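Local structure of alpha-catenin-like protein hmp-1 (Caenorhabditis elegans, 5XA5) at residues 160-164 and 220-224. The protein binds beta-catenin, cadherin and actin filaments at cell junctions and is required for the cell migration and shape changes that enclose and elongate the embryo body. Sequence-based numbering, arbitrary orientation. Where two conformers were deposited one is given.
Sequences AHQMI and LYTST
The side chains of Met163 and Leu220 lie alongside each other, each running toward the other's helix; the axes of segments 160-164 and 220-224 approach to 10.5 Å and their directions differ by 21°. That spacing is wide enough for long side chains to fill the gap. Met163 reaches across with CG anti to the backbone N, and the bend at chi3 (73°) brings CE against Leu220 CG at 3.7 Å and the backbone N of Tyr221. An unbranched, flexible thioether suits this place, because it can follow the contour of a helix surface. Its SD meets the Tyr221 ring at the edge, near the ring plane.

The fork of Leu220 also meets Ile164. Its CD1 packs 4.0 Å from Ile164 CG1, while CD2 lies between Met163 CE and Ile164 CD1 and, at 4.2 Å, touches Ala160 CB; Ala160, one turn before Ile164, is small enough to let the branched leucine approach. Thr224 completes the tight part at the closest backbone approach, its CA 6.1 Å from that of Ile164. A small beta-branched residue fits there: CG2 faces Ile164 CA, and OG1 passes Met163 CG at 4.0 Å. In the conformer described, OG1 is 2.9 Å from both Leu220 O and Tyr221 O, so a carbonyl of its own helix can probably take its proton.

The looser side holds the partly exposed Ile164 and Tyr221, the latter with its OH hydrogen-bonded to Asp173 and its ring stacked with Tyr176. In this N-terminal portion of hmp-1, a vinculin/alpha-catenin family protein, helices 117-165, 169-196, 200-229 and 234-258 pack together as a bundle: helix 169-196 packs against Met163, Tyr221 and Thr224, whereas helix 234-258 meets Ala160, Ile164 and Leu220.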
loop_
_atom_site.group_PDB
_atom_site.type_symbol
_atom_site.label_atom_id
_atom_site.label_comp_id
_atom_site.label_asym_id
_atom_site.label_seq_id
_atom_site.Cartn_x
_atom_site.Cartn_y
_atom_site.Cartn_z
ATOM N N ALA A 160 -4.729 -8.253 23.712
ATOM C CA ALA A 160 -5.204 -7.444 24.841
ATOM C C ALA A 160 -6.492 -8.002 25.412
ATOM O O ALA A 160 -6.701 -7.987 26.632
ATOM C CB ALA A 160 -5.405 -6.008 24.427
ATOM N N HIS A 161 -7.387 -8.461 24.534
ATOM C CA HIS A 161 -8.624 -9.084 24.978
ATOM C C HIS A 161 -8.325 -10.262 25.901
ATOM O O HIS A 161 -8.915 -10.396 26.991
ATOM C CB HIS A 161 -9.446 -9.561 23.767
ATOM C CG HIS A 161 -10.796 -10.128 24.122
ATOM N ND1 HIS A 161 -11.957 -9.431 23.929
ATOM C CD2 HIS A 161 -11.145 -11.325 24.664
ATOM C CE1 HIS A 161 -12.988 -10.172 24.335
ATOM N NE2 HIS A 161 -12.518 -11.307 24.795
ATOM N N GLN A 162 -7.407 -11.121 25.453
ATOM C CA GLN A 162 -7.061 -12.301 26.222
ATOM C C GLN A 162 -6.411 -11.911 27.538
ATOM O O GLN A 162 -6.648 -12.570 28.559
ATOM C CB GLN A 162 -6.139 -13.217 25.405
ATOM C CG GLN A 162 -6.879 -13.931 24.300
ATOM C CD GLN A 162 -5.956 -14.746 23.420
ATOM O OE1 GLN A 162 -5.002 -15.343 23.908
ATOM N NE2 GLN A 162 -6.267 -14.816 22.128
ATOM N N MET A 163 -5.618 -10.830 27.520
ATOM C CA MET A 163 -4.957 -10.395 28.743
ATOM C C MET A 163 -5.983 -9.957 29.788
ATOM O O MET A 163 -5.879 -10.326 30.976
ATOM C CB MET A 163 -3.952 -9.273 28.445
ATOM C CG MET A 163 -3.056 -8.972 29.631
ATOM S SD MET A 163 -1.745 -7.785 29.273
ATOM C CE MET A 163 -2.686 -6.262 29.156
ATOM N N ILE A 164 -7.010 -9.230 29.342
ATOM C CA ILE A 164 -8.078 -8.750 30.205
ATOM C C ILE A 164 -8.861 -9.928 30.779
ATOM O O ILE A 164 -9.330 -9.891 31.931
ATOM C CB ILE A 164 -9.012 -7.806 29.407
ATOM C CG1 ILE A 164 -8.248 -6.534 29.039
ATOM C CG2 ILE A 164 -10.275 -7.486 30.197
ATOM C CD1 ILE A 164 -8.953 -5.658 28.008
ATOM N N LEU A 220 -2.703 -1.000 31.163
ATOM C CA LEU A 220 -3.604 -2.144 31.089
ATOM C C LEU A 220 -2.937 -3.369 31.708
ATOM O O LEU A 220 -3.579 -4.110 32.458
ATOM C CB LEU A 220 -4.014 -2.419 29.640
ATOM C CG LEU A 220 -5.079 -3.519 29.510
ATOM C CD1 LEU A 220 -6.361 -3.189 30.260
ATOM C CD2 LEU A 220 -5.373 -3.768 28.027
ATOM N N TYR A 221 -1.657 -3.569 31.414
ATOM C CA TYR A 221 -0.898 -4.662 32.023
ATOM C C TYR A 221 -0.971 -4.588 33.541
ATOM O O TYR A 221 -1.317 -5.560 34.188
ATOM C CB TYR A 221 0.562 -4.637 31.558
ATOM C CG TYR A 221 1.498 -5.519 32.350
ATOM C CD1 TYR A 221 1.275 -6.890 32.452
ATOM C CD2 TYR A 221 2.619 -4.987 32.980
ATOM C CE1 TYR A 221 2.137 -7.698 33.173
ATOM C CE2 TYR A 221 3.484 -5.786 33.701
ATOM C CZ TYR A 221 3.229 -7.148 33.800
ATOM O OH TYR A 221 4.079 -7.958 34.497
ATOM N N THR A 222 -0.643 -3.438 34.123
ATOM C CA THR A 222 -0.518 -3.433 35.565
ATOM C C THR A 222 -1.899 -3.424 36.233
ATOM O O THR A 222 -2.058 -4.002 37.294
ATOM C CB THR A 222 0.345 -2.258 36.067
ATOM O OG1 THR A 222 -0.118 -1.030 35.516
ATOM C CG2 THR A 222 1.786 -2.457 35.627
ATOM N N SER A 223 -2.906 -2.830 35.595
ATOM C CA SER A 223 -4.252 -2.861 36.161
ATOM C C SER A 223 -4.826 -4.276 36.125
ATOM O O SER A 223 -5.491 -4.702 37.070
ATOM C CB SER A 223 -5.192 -1.909 35.417
ATOM O OG SER A 223 -5.499 -2.435 34.137
ATOM N N THR A 224 -4.593 -5.015 35.043
ATOM C CA THR A 224 -5.075 -6.396 34.958
ATOM C C THR A 224 -4.339 -7.306 35.938
ATOM O O THR A 224 -4.926 -8.183 36.560
ATOM C CB THR A 224 -4.948 -6.974 33.505
ATOM O OG1 THR A 224 -3.591 -6.933 33.041
ATOM C CG2 THR A 224 -5.832 -6.189 32.554
#